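Local coordinates for omega transaminase (Pseudomonas sp., PDB 5LHA), which probably catalyses pyridoxal phosphate-dependent transfer of amino groups between amines and keto compounds, with its cofactor here in the pyridoxamine phosphate form, at residues E231-A236 with G385-L390; T268-G271 with C275-G278; G156-H161 with I262-V267; I240-D245 with R280-A285. All coordinates share one frame; numbering follows the deposited sequence.

Contact 1: E231-A236 with G385-L390. With PMP (4'-deoxy-4'-aminopyridoxal-5'-phosphate), chain E.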
loop_
_atom_site.group_PDB
_atom_site.type_symbol
_atom_site.label_atom_id
_atom_site.label_comp_id
_atom_site.label_asym_id
_atom_site.label_seq_id
_atom_site.Cartn_x
_atom_site.Cartn_y
_atom_site.Cartn_z
ATOM N N GLU A 231 18.125 -0.899 -16.767
ATOM C CA GLU A 231 18.794 -1.735 -17.756
ATOM C C GLU A 231 19.852 -0.910 -18.470
ATOM O O GLU A 231 19.568 0.219 -18.885
ATOM C CB GLU A 231 17.804 -2.263 -18.784
ATOM C CG GLU A 231 16.607 -3.010 -18.236
ATOM C CD GLU A 231 15.434 -2.970 -19.204
ATOM O OE1 GLU A 231 15.472 -3.662 -20.241
ATOM O OE2 GLU A 231 14.490 -2.200 -18.954
ATOM N N PRO A 232 21.069 -1.419 -18.645
ATOM C CA PRO A 232 22.071 -0.622 -19.366
ATOM C C PRO A 232 21.670 -0.316 -20.800
ATOM O O PRO A 232 21.978 0.771 -21.297
ATOM C CB PRO A 232 23.334 -1.488 -19.275
ATOM C CG PRO A 232 23.133 -2.314 -18.043
ATOM C CD PRO A 232 21.659 -2.583 -17.965
ATOM N N VAL A 233 20.980 -1.231 -21.476
ATOM C CA VAL A 233 20.224 -0.928 -22.688
ATOM C C VAL A 233 18.823 -1.480 -22.472
ATOM O O VAL A 233 18.659 -2.677 -22.204
ATOM C CB VAL A 233 20.862 -1.540 -23.949
ATOM C CG1 VAL A 233 20.062 -1.180 -25.194
ATOM C CG2 VAL A 233 22.300 -1.083 -24.103
ATOM N N GLN A 234 17.815 -0.626 -22.604
ATOM C CA GLN A 234 16.453 -1.063 -22.338
ATOM C C GLN A 234 15.984 -1.928 -23.490
ATOM O O GLN A 234 15.877 -1.457 -24.623
ATOM C CB GLN A 234 15.532 0.133 -22.147
ATOM C CG GLN A 234 15.869 0.929 -20.925
ATOM C CD GLN A 234 14.878 2.028 -20.676
ATOM O OE1 GLN A 234 14.800 2.980 -21.443
ATOM N NE2 GLN A 234 14.110 1.907 -19.602
ATOM N N GLY A 235 15.686 -3.186 -23.197
ATOM C CA GLY A 235 15.398 -4.141 -24.238
ATOM C C GLY A 235 13.961 -4.137 -24.695
ATOM O O GLY A 235 13.626 -3.559 -25.733
ATOM N N ALA A 236 13.100 -4.796 -23.914
ATOM C CA ALA A 236 11.708 -4.969 -24.309
ATOM C C ALA A 236 10.989 -3.640 -24.464
ATOM O O ALA A 236 9.975 -3.583 -25.168
ATOM C CB ALA A 236 10.974 -5.850 -23.294
ATOM N N GLY A 385 25.527 -3.363 -30.029
ATOM C CA GLY A 385 25.771 -4.799 -30.109
ATOM C C GLY A 385 24.708 -5.471 -30.961
ATOM O O GLY A 385 24.332 -4.969 -32.027
ATOM N N LEU A 386 24.222 -6.630 -30.510
ATOM C CA LEU A 386 23.207 -7.381 -31.253
ATOM C C LEU A 386 21.815 -7.264 -30.642
ATOM O O LEU A 386 21.059 -8.244 -30.621
ATOM C CB LEU A 386 23.606 -8.847 -31.389
ATOM C CG LEU A 386 24.704 -9.052 -32.429
ATOM C CD1 LEU A 386 25.265 -10.470 -32.371
ATOM C CD2 LEU A 386 24.168 -8.718 -33.819
ATOM N N MET A 387 21.455 -6.082 -30.142
ATOM C CA MET A 387 20.069 -5.702 -29.887
ATOM C C MET A 387 19.767 -4.440 -30.685
ATOM O O MET A 387 20.482 -3.438 -30.571
ATOM C CB MET A 387 19.790 -5.488 -28.396
ATOM C CG MET A 387 20.739 -4.553 -27.671
ATOM S SD MET A 387 20.748 -4.857 -25.892
ATOM C CE MET A 387 19.040 -4.617 -25.443
ATOM N N ILE A 388 18.741 -4.513 -31.531
ATOM C CA ILE A 388 18.386 -3.443 -32.452
ATOM C C ILE A 388 16.868 -3.355 -32.500
ATOM O O ILE A 388 16.169 -4.361 -32.349
ATOM C CB ILE A 388 18.978 -3.685 -33.862
ATOM C CG1 ILE A 388 20.497 -3.495 -33.851
ATOM C CG2 ILE A 388 18.341 -2.767 -34.897
ATOM C CD1 ILE A 388 21.188 -4.091 -35.051
ATOM N N ALA A 389 16.351 -2.139 -32.664
ATOM C CA ALA A 389 14.920 -1.941 -32.847
ATOM C C ALA A 389 14.668 -1.012 -34.023
ATOM O O ALA A 389 15.352 0.003 -34.192
ATOM C CB ALA A 389 14.259 -1.363 -31.596
ATOM N N LEU A 390 13.677 -1.370 -34.830
ATOM C CA LEU A 390 13.175 -0.514 -35.893
ATOM C C LEU A 390 11.890 0.126 -35.386
ATOM O O LEU A 390 10.942 -0.579 -35.033
ATOM C CB LEU A 390 12.933 -1.319 -37.172
ATOM C CG LEU A 390 14.126 -2.096 -37.754
ATOM C CD1 LEU A 390 14.137 -3.523 -37.226
ATOM C CD2 LEU A 390 14.103 -2.100 -39.282
HETATM N N1 PMP E . 14.458 -8.012 -16.970
HETATM C C2 PMP E . 14.869 -7.934 -18.291
HETATM C C2A PMP E . 15.709 -6.785 -18.777
HETATM C C3 PMP E . 14.197 -8.706 -19.229
HETATM O O3 PMP E . 14.296 -8.415 -20.563
HETATM C C4 PMP E . 13.408 -9.775 -18.807
HETATM C C4A PMP E . 12.742 -10.663 -19.835
HETATM N N4A PMP E . 12.917 -10.119 -21.166
HETATM C C5 PMP E . 13.228 -10.015 -17.443
HETATM C C6 PMP E . 13.766 -9.112 -16.526
HETATM C C5A PMP E . 12.456 -11.244 -16.988
HETATM O O4P PMP E . 13.091 -12.431 -17.438
HETATM P P PMP E . 12.366 -13.876 -17.399
HETATM O O1P PMP E . 11.505 -13.967 -18.645
HETATM O O2P PMP E . 13.436 -14.947 -17.449
HETATM O O3P PMP E . 11.491 -14.054 -16.175
#
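Met387 carries the whole of 385-390's side of this contact, reaching for Val233 and Gly235 in the loop that follows strand 225-230. Coming along the chain, Leu386 first ties its carbonyl oxygen to Arg272, and Met387 follows. Its CG sits between the backbone N and the carbonyl carbon (chi1 52°); the chain then runs out from the backbone and bends at chi3, which brings SD and CE against the loop. Met387 and Val233 meet tip to tip. Met387 CE lies 3.6 Å from Val233 CG1, while Met387 SD is 3.8 Å from the same methyl. The Met387 methyl also reaches Gly235, two residues on, with CE 3.9 Å from Gly235 CA. Beyond it, Ile388, Ala389 and Leu390 belong to the strand and pack on strand 429-432. In the same loop is Glu231, and its extended chain heads for the cofactor: OE1 comes 3.5 Å from the methyl carbon C2A of PMP. Glu231 OE1 also accepts a nearly straight bond from Gly235 N (3.0 Å, 168°), the donor standing above the carboxylate plane, and OE2 receives Tyr157 N. Two backbone N-H groups thus hold this buried carboxylate in place beside the pyridine ring. Chemically the loop has two roles. The side toward the strand is met by van der Waals contact, a thioether against valine and the glycine CA, whereas Glu231 is gripped by backbone N-H groups, so that Met387 packs behind the backbone that positions a residue of the cofactor pocket.

Contact 2: T268-G271 with C275-G278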
loop_
_atom_site.group_PDB
_atom_site.type_symbol
_atom_site.label_atom_id
_atom_site.label_comp_id
_atom_site.label_asym_id
_atom_site.label_seq_id
_atom_site.Cartn_x
_atom_site.Cartn_y
_atom_site.Cartn_z
ATOM N N THR A 268 21.441 -7.773 -21.350
ATOM C CA THR A 268 22.787 -7.299 -21.666
ATOM C C THR A 268 23.890 -8.172 -21.075
ATOM O O THR A 268 25.054 -8.020 -21.461
ATOM C CB THR A 268 22.991 -5.877 -21.149
ATOM O OG1 THR A 268 22.763 -5.857 -19.737
ATOM C CG2 THR A 268 22.023 -4.916 -21.826
ATOM N N GLY A 269 23.567 -9.021 -20.105
ATOM C CA GLY A 269 24.556 -9.898 -19.524
ATOM C C GLY A 269 25.175 -10.844 -20.525
ATOM O O GLY A 269 24.473 -11.510 -21.298
ATOM N N PHE A 270 26.503 -10.877 -20.524
ATOM C CA PHE A 270 27.328 -11.824 -21.264
ATOM C C PHE A 270 27.438 -11.509 -22.753
ATOM O O PHE A 270 27.651 -12.426 -23.554
ATOM C CB PHE A 270 26.842 -13.263 -21.040
ATOM C CG PHE A 270 26.760 -13.646 -19.580
ATOM C CD1 PHE A 270 27.909 -13.870 -18.839
ATOM C CD2 PHE A 270 25.527 -13.731 -18.940
ATOM C CE1 PHE A 270 27.830 -14.198 -17.498
ATOM C CE2 PHE A 270 25.444 -14.063 -17.602
ATOM C CZ PHE A 270 26.600 -14.297 -16.881
ATOM N N GLY A 271 27.263 -10.250 -23.168
ATOM C CA GLY A 271 27.822 -9.849 -24.447
ATOM C C GLY A 271 26.964 -9.161 -25.492
ATOM O O GLY A 271 27.516 -8.640 -26.466
ATOM N N CYS A 275 29.853 -5.973 -24.576
ATOM C CA CYS A 275 30.659 -6.061 -23.373
ATOM C C CYS A 275 30.071 -7.160 -22.493
ATOM O O CYS A 275 28.882 -7.481 -22.596
ATOM C CB CYS A 275 30.679 -4.694 -22.678
ATOM S SG CYS A 275 31.881 -4.471 -21.375
ATOM N N MET A 276 30.911 -7.749 -21.634
ATOM C CA MET A 276 30.432 -8.816 -20.752
ATOM C C MET A 276 29.317 -8.329 -19.831
ATOM O O MET A 276 28.468 -9.122 -19.406
ATOM C CB MET A 276 31.588 -9.392 -19.939
ATOM C CG MET A 276 31.282 -10.736 -19.285
ATOM S SD MET A 276 31.055 -12.085 -20.473
ATOM C CE MET A 276 32.748 -12.451 -20.923
ATOM N N LEU A 277 29.317 -7.046 -19.498
ATOM C CA LEU A 277 28.197 -6.388 -18.846
ATOM C C LEU A 277 27.890 -5.093 -19.576
ATOM O O LEU A 277 28.795 -4.441 -20.109
ATOM C CB LEU A 277 28.476 -6.080 -17.377
ATOM C CG LEU A 277 28.600 -7.234 -16.398
ATOM C CD1 LEU A 277 28.971 -6.691 -15.029
ATOM C CD2 LEU A 277 27.290 -8.008 -16.353
ATOM N N GLY A 278 26.601 -4.765 -19.651
ATOM C CA GLY A 278 26.213 -3.454 -20.139
ATOM C C GLY A 278 26.705 -2.332 -19.243
ATOM O O GLY A 278 27.093 -1.266 -19.727
#
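Phe270 and Met276 cross obliquely, packing together beside a turn, with Phe270 buried and Met276 partly exposed. Met276 SD is 4.0 Å from Phe270 CD1, near the rim of the ring: measured from the centroid of the Phe270 ring the sulfur is 5.3 Å away and 74° off the ring normal, a Met-aromatic contact. The same Met276 sulfur rests 3.8 Å from Phe270 CA. It gets there because Met276 is folded twice: CG leaves opposite the backbone N, then the chain bends at chi2 (67°) and again at chi3. Phe270 continues onto Leu291 and Leu345, Met276 onto Met109 and Val348. Beside them the backbones are joined directly. Phe270 N gives a bond to Met276 O (2.9 Å, 156°). Next to it Gly271 CA approaches Cys275 O to 3.2 Å, a CA-H...O contact. Thr268 to Gly271 form a type II beta turn, with Phe270 at its left-handed third position. At the other end Thr268 CB faces Gly278, 4.1 Å from Gly278 N, but the polar atoms do not pair with each other: Thr268 OG1 and Gly278 N are both hydrogen-bonded to Glu265 OE1. Phe270 N is therefore satisfied across the contact by Met276 O, and Gly278 N by a glutamate oxygen that it shares with Thr268, while the aromatic and thioether groups pack alongside. The chemistry is that of a largely buried connection whose course is set by a turn, one backbone hydrogen bond and a bridging carboxylate.

Contact 3: G156-H161 with I262-V267. With PMP (4'-deoxy-4'-aminopyridoxal-5'-phosphate), chain E.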
loop_
_atom_site.group_PDB
_atom_site.type_symbol
_atom_site.label_atom_id
_atom_site.label_comp_id
_atom_site.label_asym_id
_atom_site.label_seq_id
_atom_site.Cartn_x
_atom_site.Cartn_y
_atom_site.Cartn_z
ATOM N N GLY A 156 11.190 0.740 -18.849
ATOM C CA GLY A 156 12.007 -0.297 -18.255
ATOM C C GLY A 156 11.190 -1.562 -18.054
ATOM O O GLY A 156 9.996 -1.519 -17.761
ATOM N N TYR A 157 11.836 -2.706 -18.249
ATOM C CA TYR A 157 11.170 -3.985 -18.071
ATOM C C TYR A 157 12.016 -4.874 -17.178
ATOM O O TYR A 157 13.187 -5.116 -17.472
ATOM C CB TYR A 157 10.892 -4.659 -19.414
ATOM C CG TYR A 157 10.245 -6.000 -19.246
ATOM C CD1 TYR A 157 8.916 -6.111 -18.857
ATOM C CD2 TYR A 157 10.948 -7.156 -19.504
ATOM C CE1 TYR A 157 8.323 -7.350 -18.705
ATOM C CE2 TYR A 157 10.362 -8.386 -19.365
ATOM C CZ TYR A 157 9.064 -8.486 -18.967
ATOM O OH TYR A 157 8.501 -9.723 -18.819
ATOM N N HIS A 158 11.394 -5.405 -16.120
ATOM C CA HIS A 158 12.109 -6.141 -15.090
ATOM C C HIS A 158 11.356 -7.408 -14.683
ATOM O O HIS A 158 11.460 -7.859 -13.537
ATOM C CB HIS A 158 12.340 -5.242 -13.870
ATOM C CG HIS A 158 12.939 -3.914 -14.212
ATOM N ND1 HIS A 158 14.247 -3.774 -14.619
ATOM C CD2 HIS A 158 12.393 -2.677 -14.264
ATOM C CE1 HIS A 158 14.489 -2.502 -14.883
ATOM N NE2 HIS A 158 13.378 -1.816 -14.678
ATOM N N GLY A 159 10.627 -8.015 -15.615
ATOM C CA GLY A 159 9.918 -9.249 -15.330
ATOM C C GLY A 159 8.505 -9.048 -14.814
ATOM O O GLY A 159 7.988 -7.931 -14.722
ATOM N N VAL A 160 7.883 -10.167 -14.420
ATOM C CA VAL A 160 6.442 -10.184 -14.166
ATOM C C VAL A 160 6.067 -10.826 -12.833
ATOM O O VAL A 160 4.886 -11.105 -12.595
ATOM C CB VAL A 160 5.688 -10.899 -15.304
ATOM C CG1 VAL A 160 5.888 -10.179 -16.619
ATOM C CG2 VAL A 160 6.144 -12.338 -15.411
ATOM N N HIS A 161 7.035 -11.039 -11.945
ATOM C CA HIS A 161 6.663 -11.226 -10.552
ATOM C C HIS A 161 6.162 -9.881 -10.030
ATOM O O HIS A 161 6.417 -8.833 -10.630
ATOM C CB HIS A 161 7.845 -11.747 -9.728
ATOM C CG HIS A 161 8.378 -13.076 -10.185
ATOM N ND1 HIS A 161 7.593 -14.048 -10.761
ATOM C CD2 HIS A 161 9.635 -13.582 -10.160
ATOM C CE1 HIS A 161 8.336 -15.099 -11.063
ATOM N NE2 HIS A 161 9.582 -14.837 -10.715
ATOM N N ILE A 262 21.049 -1.000 -9.028
ATOM C CA ILE A 262 20.813 -2.340 -9.553
ATOM C C ILE A 262 20.866 -2.289 -11.067
ATOM O O ILE A 262 20.043 -1.622 -11.701
ATOM C CB ILE A 262 19.462 -2.907 -9.089
ATOM C CG1 ILE A 262 19.379 -2.948 -7.564
ATOM C CG2 ILE A 262 19.242 -4.277 -9.685
ATOM C CD1 ILE A 262 17.994 -3.194 -7.065
ATOM N N ALA A 263 21.819 -3.000 -11.651
ATOM C CA ALA A 263 21.877 -3.170 -13.091
ATOM C C ALA A 263 21.080 -4.413 -13.464
ATOM O O ALA A 263 21.391 -5.520 -13.008
ATOM C CB ALA A 263 23.318 -3.291 -13.576
ATOM N N ASP A 264 20.030 -4.226 -14.254
ATOM C CA ASP A 264 19.295 -5.357 -14.807
ATOM C C ASP A 264 20.045 -5.803 -16.053
ATOM O O ASP A 264 19.906 -5.216 -17.128
ATOM C CB ASP A 264 17.849 -4.979 -15.093
ATOM C CG ASP A 264 17.000 -6.169 -15.494
ATOM O OD1 ASP A 264 17.548 -7.194 -15.979
ATOM O OD2 ASP A 264 15.775 -6.084 -15.288
ATOM N N GLU A 265 20.854 -6.844 -15.902
ATOM C CA GLU A 265 21.680 -7.353 -16.982
ATOM C C GLU A 265 21.109 -8.628 -17.588
ATOM O O GLU A 265 21.827 -9.355 -18.281
ATOM C CB GLU A 265 23.094 -7.603 -16.458
ATOM C CG GLU A 265 23.783 -6.391 -15.863
ATOM C CD GLU A 265 24.726 -5.707 -16.834
ATOM O OE1 GLU A 265 24.795 -6.120 -18.013
ATOM O OE2 GLU A 265 25.433 -4.774 -16.408
ATOM N N VAL A 266 19.815 -8.883 -17.386
ATOM C CA VAL A 266 19.215 -10.119 -17.884
ATOM C C VAL A 266 19.422 -10.248 -19.390
ATOM O O VAL A 266 19.760 -11.329 -19.891
ATOM C CB VAL A 266 17.727 -10.187 -17.493
ATOM C CG1 VAL A 266 17.014 -11.246 -18.296
ATOM C CG2 VAL A 266 17.572 -10.450 -15.999
ATOM N N VAL A 267 19.249 -9.153 -20.131
ATOM C CA VAL A 267 19.441 -9.169 -21.581
ATOM C C VAL A 267 20.880 -8.827 -21.961
ATOM O O VAL A 267 21.486 -9.500 -22.805
ATOM C CB VAL A 267 18.424 -8.229 -22.265
ATOM C CG1 VAL A 267 18.704 -8.118 -23.755
ATOM C CG2 VAL A 267 17.010 -8.748 -22.054
HETATM N N1 PMP E . 14.458 -8.012 -16.970
HETATM C C2 PMP E . 14.869 -7.934 -18.291
HETATM C C2A PMP E . 15.709 -6.785 -18.777
HETATM C C3 PMP E . 14.197 -8.706 -19.229
HETATM O O3 PMP E . 14.296 -8.415 -20.563
HETATM C C4 PMP E . 13.408 -9.775 -18.807
HETATM C C4A PMP E . 12.742 -10.663 -19.835
HETATM N N4A PMP E . 12.917 -10.119 -21.166
HETATM C C5 PMP E . 13.228 -10.015 -17.443
HETATM C C6 PMP E . 13.766 -9.112 -16.526
HETATM C C5A PMP E . 12.456 -11.244 -16.988
HETATM O O4P PMP E . 13.091 -12.431 -17.438
HETATM P P PMP E . 12.366 -13.876 -17.399
HETATM O O1P PMP E . 11.505 -13.967 -18.645
HETATM O O2P PMP E . 13.436 -14.947 -17.449
HETATM O O3P PMP E . 11.491 -14.054 -16.175
#
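His158 turns its ring opposite its carbonyl carbon (chi1 -50°) and Asp264 sends CG opposite its backbone N (chi1 -172°), and these two torsions bring imidazole and carboxylate together. His158 ND1 donates to Asp264 OD2 over 2.8 Å. The oxygen uses its anti lone pair and lies near the imidazole plane, although ring and carboxylate planes are 32° apart. Asp264 OD2 is also 2.9 Å from the pyridine nitrogen N1 of PMP, so the histidine is a second-shell partner of the group facing the cofactor. The other oxygen, Asp264 OD1, accepts Val266 N at 3.2 Å in an Asx turn, which helps fix the carboxylate's rotation. Together the two bonds hold OD2 facing N1. The pyridine is also gripped from both faces. Val266 presses CB to 3.7 Å from PMP C2 on one side, and on the other Tyr157 approaches, CE2 lying 3.3 Å from PMP C4A. Gly159 N also lies on the tyrosine side, 3.4 Å from PMP C6. Thr330 of the second subunit, Ser125 and Gly124 also hydrogen-bond PMP. An aspartate at the end of a strand beside the pyridine nitrogen, with the ring sandwiched between a side chain following that strand and an aromatic residue, is characteristic of the cofactor site in fold type I PLP enzymes.

Contact 4: I240-D245 with R280-A285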
loop_
_atom_site.group_PDB
_atom_site.type_symbol
_atom_site.label_atom_id
_atom_site.label_comp_id
_atom_site.label_asym_id
_atom_site.label_seq_id
_atom_site.Cartn_x
_atom_site.Cartn_y
_atom_site.Cartn_z
ATOM N N ILE A 240 16.340 0.944 -26.255
ATOM C CA ILE A 240 16.704 2.333 -26.010
ATOM C C ILE A 240 18.133 2.344 -25.484
ATOM O O ILE A 240 18.409 1.832 -24.399
ATOM C CB ILE A 240 15.739 3.003 -25.029
ATOM C CG1 ILE A 240 14.323 2.975 -25.610
ATOM C CG2 ILE A 240 16.185 4.429 -24.740
ATOM C CD1 ILE A 240 13.223 3.029 -24.573
ATOM N N VAL A 241 19.040 2.886 -26.287
ATOM C CA VAL A 241 20.454 2.992 -25.913
ATOM C C VAL A 241 20.640 4.357 -25.248
ATOM O O VAL A 241 20.483 5.386 -25.924
ATOM C CB VAL A 241 21.367 2.846 -27.137
ATOM C CG1 VAL A 241 22.832 2.806 -26.705
ATOM C CG2 VAL A 241 21.011 1.606 -27.942
ATOM N N PRO A 242 20.956 4.409 -23.954
ATOM C CA PRO A 242 21.143 5.702 -23.300
ATOM C C PRO A 242 22.402 6.370 -23.818
ATOM O O PRO A 242 23.287 5.696 -24.370
ATOM C CB PRO A 242 21.276 5.332 -21.816
ATOM C CG PRO A 242 21.818 3.966 -21.838
ATOM C CD PRO A 242 21.179 3.293 -23.023
ATOM N N PRO A 243 22.501 7.691 -23.694
ATOM C CA PRO A 243 23.770 8.369 -23.984
ATOM C C PRO A 243 24.898 7.866 -23.088
ATOM O O PRO A 243 24.684 7.313 -22.006
ATOM C CB PRO A 243 23.452 9.844 -23.718
ATOM C CG PRO A 243 21.967 9.944 -23.880
ATOM C CD PRO A 243 21.424 8.642 -23.372
ATOM N N ALA A 244 26.126 8.055 -23.574
ATOM C CA ALA A 244 27.281 7.425 -22.948
ATOM C C ALA A 244 27.549 7.950 -21.545
ATOM O O ALA A 244 28.100 7.224 -20.710
ATOM C CB ALA A 244 28.512 7.631 -23.817
ATOM N N ASP A 245 27.216 9.207 -21.275
ATOM C CA ASP A 245 27.445 9.779 -19.956
ATOM C C ASP A 245 26.287 9.555 -18.987
ATOM O O ASP A 245 26.385 9.966 -17.827
ATOM C CB ASP A 245 27.752 11.276 -20.084
ATOM C CG ASP A 245 26.733 12.008 -20.931
ATOM O OD1 ASP A 245 26.008 11.342 -21.701
ATOM O OD2 ASP A 245 26.649 13.250 -20.823
ATOM N N ARG A 280 29.397 -2.422 -17.199
ATOM C CA ARG A 280 30.826 -2.322 -17.470
ATOM C C ARG A 280 31.101 -1.603 -18.786
ATOM O O ARG A 280 32.052 -0.818 -18.887
ATOM C CB ARG A 280 31.443 -3.723 -17.486
ATOM C CG ARG A 280 32.952 -3.729 -17.652
ATOM C CD ARG A 280 33.496 -5.138 -17.780
ATOM N NE ARG A 280 33.271 -5.889 -16.549
ATOM C CZ ARG A 280 33.552 -7.177 -16.378
ATOM N NH1 ARG A 280 34.096 -7.892 -17.362
ATOM N NH2 ARG A 280 33.293 -7.749 -15.209
ATOM N N GLY A 281 30.272 -1.848 -19.805
ATOM C CA GLY A 281 30.499 -1.216 -21.095
ATOM C C GLY A 281 30.380 0.291 -21.044
ATOM O O GLY A 281 30.985 0.994 -21.857
ATOM N N TRP A 282 29.598 0.804 -20.095
ATOM C CA TRP A 282 29.487 2.229 -19.800
ATOM C C TRP A 282 30.503 2.703 -18.770
ATOM O O TRP A 282 30.462 3.875 -18.383
ATOM C CB TRP A 282 28.076 2.552 -19.303
ATOM C CG TRP A 282 26.993 2.255 -20.305
ATOM C CD1 TRP A 282 25.896 1.465 -20.111
ATOM C CD2 TRP A 282 26.883 2.771 -21.641
ATOM N NE1 TRP A 282 25.121 1.437 -21.249
ATOM C CE2 TRP A 282 25.706 2.233 -22.201
ATOM C CE3 TRP A 282 27.666 3.633 -22.417
ATOM C CZ2 TRP A 282 25.294 2.530 -23.500
ATOM C CZ3 TRP A 282 27.258 3.923 -23.709
ATOM C CH2 TRP A 282 26.083 3.377 -24.235
ATOM N N GLY A 283 31.379 1.817 -18.293
ATOM C CA GLY A 283 32.389 2.178 -17.316
ATOM C C GLY A 283 31.887 2.310 -15.900
ATOM O O GLY A 283 32.451 3.083 -15.121
ATOM N N VAL A 284 30.880 1.527 -15.524
ATOM C CA VAL A 284 30.168 1.703 -14.263
ATOM C C VAL A 284 30.098 0.377 -13.520
ATOM O O VAL A 284 29.877 -0.677 -14.126
ATOM C CB VAL A 284 28.752 2.268 -14.508
ATOM C CG1 VAL A 284 27.860 2.047 -13.305
ATOM C CG2 VAL A 284 28.839 3.748 -14.832
ATOM N N ALA A 285 30.345 0.433 -12.209
ATOM C CA ALA A 285 30.157 -0.693 -11.310
ATOM C C ALA A 285 28.874 -0.488 -10.516
ATOM O O ALA A 285 28.836 0.379 -9.628
ATOM C CB ALA A 285 31.347 -0.841 -10.367
#
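Ala244 and Trp282 bring the two backbones closest, their CA atoms 6.5 Å apart, where the loop before helix 246-256 passes the C-terminal end of short helix 278-281. That helix closes in a Schellman motif: Gly283 takes a positive phi and its N bonds back to Arg280 O at 2.8 Å. Trp282, just before the glycine, points its ring at the loop; CG sits opposite the carbonyl carbon (chi1 -61°), and the six-membered half of the indole does the touching. Val241 crosses the Trp282 ring at about a right angle, with CG1 at its edge, 4.1 Å from CZ2. Pro242 meets it obliquely, Pro242 O lying 3.6 Å from Trp282 CH2 and Pro242 CG 4.1 Å from Trp282 CZ2. Further along, Ala244 CA comes 3.6 Å from Trp282 CZ3. The Ala244 methyl CB is 3.9 Å from Trp282 CZ3. Three parts of the loop thus meet the benzo side by van der Waals contact alone, and the indole NE1 is hydrogen-bonded to Pro232 O. The indole has further partners: Trp247 stacks on the ring and Lys384 makes a cation-pi contact with it. Lying toward the surface, well away from the cofactor, this is structural packing in which a tryptophan at a glycine-terminated helix end joins that helix to the proline-rich loop that leads into helix 246-256.

How the contacts relate
Contacts 1, 2 and 3 are buried, whereas contact 4 lies nearer the surface and leaves Ala244 exposed. Contacts 1 and 3 both touch PMP and are joined by Glu231 and Tyr157, yet contact 3 is polar and built around a histidine-carboxylate hydrogen bond, while contact 1 is held across its interface by van der Waals packing. Contact 2 mixes backbone bonding with sulfur-aromatic packing and meets contact 3 at Glu265. The loop after strand 225-230 serves both contact 1 and contact 4, the first against the strand 387-393 sheet, the second against the helix that contact 2 leads into. Contact 4, like contact 1, joins its segments by packing alone.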